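Local coordinates for protein SdbC (Legionella pneumophila subsp. pneumophila, PDB 4KSN) that is a Legionella effector whose function is not established, represented here by its C-terminal domain, which in the crystal pairs with another copy of itself through a shared beta sheet, at residues A[8-20]-A[60-72]. The protein carries 1 engineered substitution. Sequence-based numbering, arbitrary orientation.
Sequences DTHLADLYLLKYD and ETVSLRQLIVSVL
Leu14 and Leu67 exchange two backbone hydrogen bonds, and pairs of the same kind, Leu16 with Arg65 and Lys18 with Ser63, carry the antiparallel ladder between strands 10-20 and 62-71. The strand directions lie 154° apart. Between His10 and Ala12 the register slips by one residue in a classic beta bulge: Leu11 N and Ala12 N both donate to Val69 O, at 2.7 and 3.2 Å, before Val71 N picks up Thr9 O beyond it.

The side chains of His10, Asp13, Tyr15, Leu17, Leu64, Gln66 and Ile68 share one face of the sheet. His10 NE2 donates to Asp13 OD1 (2.7 Å); the oxygen lies in the ring plane, whereas the nitrogen meets it from above the carboxylate plane. With the ring held this way, CD2 lies against Ile68 CB at the ring edge. Gln66 runs out extended, CG anti to the backbone N (chi1 -172°), alongside Tyr15, and its CG comes 3.5 Å from Tyr15 CE2. A water bridges Tyr15 OH and Gln66 OE1, tying the two polar ends together. Leu64 touches both Tyr15 and Leu17, its CD2 3.6 Å from Tyr15 CD2 at the ring edge and its CB equally near Leu17 CD2. On the reverse face, Leu14 CD1 reaches diagonally to Val69 CG2 (3.8 Å), and a second water links Leu16 O to Ser63 OG.

Strand 10-20 is the middle of the three-stranded sheet: Tyr15, Leu17 and Tyr19 bond through their backbones to strand 26-33, and Tyr15 and Leu64 also touch Pro56 of the loop leading into strand 62-71. The outer edge of 62-71, from Leu67 to Val71, pairs antiparallel with a strand of a second subunit, carrying the sheet across the interface.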
# COMPACT_ATOMS: atom_id res chain seq x y z
N ASP A 8 15.55 5.72 11.37
CA ASP A 8 14.39 5.22 12.17
C ASP A 8 13.13 5.11 11.29
O ASP A 8 12.40 6.08 11.08
CB ASP A 8 14.14 6.13 13.39
CG ASP A 8 13.02 5.62 14.30
OD1 ASP A 8 12.26 4.73 13.86
OD2 ASP A 8 12.88 6.10 15.44
N THR A 9 12.86 3.89 10.83
CA THR A 9 11.92 3.68 9.74
C THR A 9 10.42 3.80 10.14
O THR A 9 9.92 3.18 11.10
CB THR A 9 12.20 2.35 9.02
OG1 THR A 9 11.34 2.25 7.88
CG2 THR A 9 12.00 1.15 9.95
N HIS A 10 9.73 4.60 9.34
CA HIS A 10 8.32 4.94 9.58
C HIS A 10 7.44 3.75 9.21
O HIS A 10 7.53 3.24 8.11
CB HIS A 10 7.97 6.14 8.70
CG HIS A 10 6.51 6.46 8.64
ND1 HIS A 10 5.65 5.83 7.77
CD2 HIS A 10 5.76 7.34 9.33
CE1 HIS A 10 4.42 6.30 7.94
NE2 HIS A 10 4.47 7.23 8.88
N LEU A 11 6.59 3.33 10.13
CA LEU A 11 5.76 2.15 9.96
C LEU A 11 4.29 2.50 9.64
O LEU A 11 3.70 1.94 8.72
CB LEU A 11 5.82 1.33 11.24
CG LEU A 11 5.44 -0.14 11.24
CD1 LEU A 11 6.44 -0.98 10.43
CD2 LEU A 11 5.37 -0.62 12.67
N ALA A 12 3.71 3.44 10.39
CA ALA A 12 2.27 3.77 10.26
C ALA A 12 2.01 5.16 10.82
O ALA A 12 2.85 5.71 11.48
CB ALA A 12 1.43 2.78 11.03
N ASP A 13 0.86 5.70 10.50
CA ASP A 13 0.42 6.97 11.06
C ASP A 13 -0.80 6.65 11.91
O ASP A 13 -1.55 5.72 11.60
CB ASP A 13 -0.05 7.92 10.00
CG ASP A 13 1.02 8.21 8.98
OD1 ASP A 13 2.16 8.45 9.40
OD2 ASP A 13 0.68 8.20 7.79
N LEU A 14 -1.00 7.47 12.92
CA LEU A 14 -2.21 7.45 13.75
C LEU A 14 -2.64 8.89 13.89
O LEU A 14 -1.84 9.81 13.56
CB LEU A 14 -1.82 6.90 15.12
CG LEU A 14 -1.50 5.42 15.17
CD1 LEU A 14 -1.10 5.06 16.57
CD2 LEU A 14 -2.68 4.59 14.68
N TYR A 15 -3.90 9.12 14.26
CA TYR A 15 -4.41 10.46 14.32
C TYR A 15 -5.15 10.63 15.67
O TYR A 15 -5.93 9.77 16.06
CB TYR A 15 -5.36 10.71 13.14
CG TYR A 15 -4.68 10.72 11.85
CD1 TYR A 15 -4.46 9.52 11.13
CD2 TYR A 15 -4.11 11.87 11.37
CE1 TYR A 15 -3.74 9.51 10.00
CE2 TYR A 15 -3.37 11.85 10.21
CZ TYR A 15 -3.23 10.69 9.52
OH TYR A 15 -2.52 10.67 8.37
N LEU A 16 -4.89 11.75 16.32
CA LEU A 16 -5.63 12.18 17.49
C LEU A 16 -6.68 13.15 17.02
O LEU A 16 -6.35 14.19 16.43
CB LEU A 16 -4.67 12.86 18.44
CG LEU A 16 -5.20 13.29 19.79
CD1 LEU A 16 -5.71 12.13 20.64
CD2 LEU A 16 -4.07 14.00 20.53
N LEU A 17 -7.93 12.76 17.21
CA LEU A 17 -9.06 13.44 16.67
C LEU A 17 -9.86 13.95 17.87
O LEU A 17 -10.19 13.19 18.76
CB LEU A 17 -9.95 12.54 15.83
CG LEU A 17 -9.50 12.05 14.44
CD1 LEU A 17 -10.75 11.51 13.73
CD2 LEU A 17 -8.73 13.09 13.56
N LYS A 18 -10.26 15.22 17.79
CA LYS A 18 -11.01 15.82 18.88
C LYS A 18 -12.06 16.70 18.25
O LYS A 18 -11.82 17.32 17.28
CB LYS A 18 -10.08 16.57 19.87
CG LYS A 18 -9.16 15.72 20.65
CD LYS A 18 -8.13 16.54 21.44
CE LYS A 18 -7.24 15.70 22.33
NZ LYS A 18 -7.94 15.02 23.48
N TYR A 19 -13.27 16.67 18.78
CA TYR A 19 -14.36 17.45 18.16
C TYR A 19 -15.39 17.87 19.23
O TYR A 19 -15.66 17.18 20.19
CB TYR A 19 -15.03 16.70 17.02
CG TYR A 19 -15.77 15.45 17.41
CD1 TYR A 19 -17.12 15.48 17.76
CD2 TYR A 19 -15.14 14.20 17.38
CE1 TYR A 19 -17.79 14.31 18.16
CE2 TYR A 19 -15.80 13.05 17.74
CZ TYR A 19 -17.12 13.08 18.09
OH TYR A 19 -17.73 11.94 18.43
N ASP A 20 -15.89 19.08 19.06
CA ASP A 20 -16.92 19.62 19.95
C ASP A 20 -18.24 18.98 19.52
O ASP A 20 -18.55 18.93 18.32
CB ASP A 20 -16.95 21.14 19.82
CG ASP A 20 -18.16 21.78 20.51
OD1 ASP A 20 -18.43 21.48 21.69
OD2 ASP A 20 -18.81 22.58 19.82
N GLU A 60 -13.35 21.50 9.34
CA GLU A 60 -13.31 22.68 10.17
C GLU A 60 -13.82 22.40 11.56
O GLU A 60 -13.47 23.13 12.50
CB GLU A 60 -14.14 23.80 9.52
CG GLU A 60 -13.53 24.33 8.22
CD GLU A 60 -12.48 25.43 8.44
OE1 GLU A 60 -12.68 26.56 7.92
OE2 GLU A 60 -11.47 25.17 9.12
N THR A 61 -14.64 21.36 11.71
CA THR A 61 -15.17 20.96 12.99
C THR A 61 -14.40 19.84 13.69
O THR A 61 -14.75 19.48 14.76
CB THR A 61 -16.65 20.53 12.87
OG1 THR A 61 -16.79 19.57 11.82
CG2 THR A 61 -17.54 21.74 12.57
N VAL A 62 -13.33 19.31 13.13
CA VAL A 62 -12.65 18.23 13.81
C VAL A 62 -11.17 18.58 13.91
O VAL A 62 -10.56 18.81 12.88
CB VAL A 62 -12.81 16.94 12.99
CG1 VAL A 62 -12.02 15.82 13.65
CG2 VAL A 62 -14.28 16.54 12.83
N SER A 63 -10.58 18.58 15.10
CA SER A 63 -9.15 18.81 15.26
C SER A 63 -8.41 17.49 14.99
O SER A 63 -8.79 16.49 15.56
CB SER A 63 -8.93 19.29 16.69
OG SER A 63 -7.61 19.12 17.14
N LEU A 64 -7.37 17.52 14.18
CA LEU A 64 -6.62 16.31 13.86
C LEU A 64 -5.16 16.62 14.05
O LEU A 64 -4.67 17.64 13.56
CB LEU A 64 -6.91 16.01 12.41
CG LEU A 64 -6.12 14.93 11.67
CD1 LEU A 64 -7.00 14.47 10.54
CD2 LEU A 64 -4.76 15.39 11.14
N ARG A 65 -4.46 15.78 14.80
CA ARG A 65 -3.04 15.83 14.88
C ARG A 65 -2.49 14.44 14.51
O ARG A 65 -3.03 13.44 14.93
CB ARG A 65 -2.58 16.16 16.31
CG ARG A 65 -2.92 17.61 16.76
CD ARG A 65 -2.20 18.64 15.88
NE ARG A 65 -0.77 18.34 15.62
CZ ARG A 65 0.25 18.77 16.38
NH1 ARG A 65 1.48 18.44 16.07
NH2 ARG A 65 0.04 19.54 17.46
N GLN A 66 -1.45 14.41 13.72
CA GLN A 66 -0.88 13.18 13.22
C GLN A 66 0.27 12.72 14.10
O GLN A 66 1.16 13.51 14.49
CB GLN A 66 -0.40 13.38 11.79
CG GLN A 66 0.04 12.09 11.10
CD GLN A 66 0.43 12.30 9.65
OE1 GLN A 66 -0.04 13.22 9.01
NE2 GLN A 66 1.27 11.44 9.14
N LEU A 67 0.28 11.42 14.37
CA LEU A 67 1.39 10.79 15.04
C LEU A 67 2.01 9.77 14.13
O LEU A 67 1.36 9.22 13.23
CB LEU A 67 0.88 10.05 16.30
CG LEU A 67 -0.01 10.81 17.24
CD1 LEU A 67 -0.38 9.91 18.40
CD2 LEU A 67 0.63 12.10 17.75
N ILE A 68 3.24 9.49 14.36
CA ILE A 68 3.88 8.52 13.58
C ILE A 68 4.39 7.39 14.48
O ILE A 68 4.77 7.60 15.64
CB ILE A 68 4.96 9.13 12.69
CG1 ILE A 68 6.08 9.70 13.50
CG2 ILE A 68 4.38 10.16 11.69
CD1 ILE A 68 7.41 9.61 12.79
N VAL A 69 4.36 6.17 13.92
CA VAL A 69 4.77 4.96 14.60
C VAL A 69 5.98 4.48 13.81
O VAL A 69 5.92 4.33 12.56
CB VAL A 69 3.65 3.88 14.63
CG1 VAL A 69 4.13 2.67 15.40
CG2 VAL A 69 2.35 4.43 15.20
N SER A 70 7.08 4.26 14.51
CA SER A 70 8.32 3.87 13.85
C SER A 70 8.97 2.79 14.66
O SER A 70 8.62 2.55 15.81
CB SER A 70 9.27 5.08 13.72
OG SER A 70 8.54 6.25 13.36
N VAL A 71 9.96 2.15 14.08
CA VAL A 71 10.62 1.08 14.78
C VAL A 71 11.85 1.61 15.44
O VAL A 71 12.64 2.31 14.81
CB VAL A 71 11.03 -0.10 13.89
CG1 VAL A 71 11.35 -1.30 14.77
CG2 VAL A 71 9.93 -0.44 12.94
N LEU A 72 12.01 1.23 16.70
CA LEU A 72 13.20 1.49 17.48
C LEU A 72 14.38 0.65 17.01
O LEU A 72 15.12 1.06 16.12
CB LEU A 72 12.87 1.15 18.93
CG LEU A 72 13.90 1.57 19.97
CD1 LEU A 72 13.44 2.85 20.64
CD2 LEU A 72 14.12 0.44 20.97
O HOH W 1 -1.59 12.81 6.33
O HOH W 2 -6.57 16.65 17.92
O HOH W 3 -15.13 20.68 17.04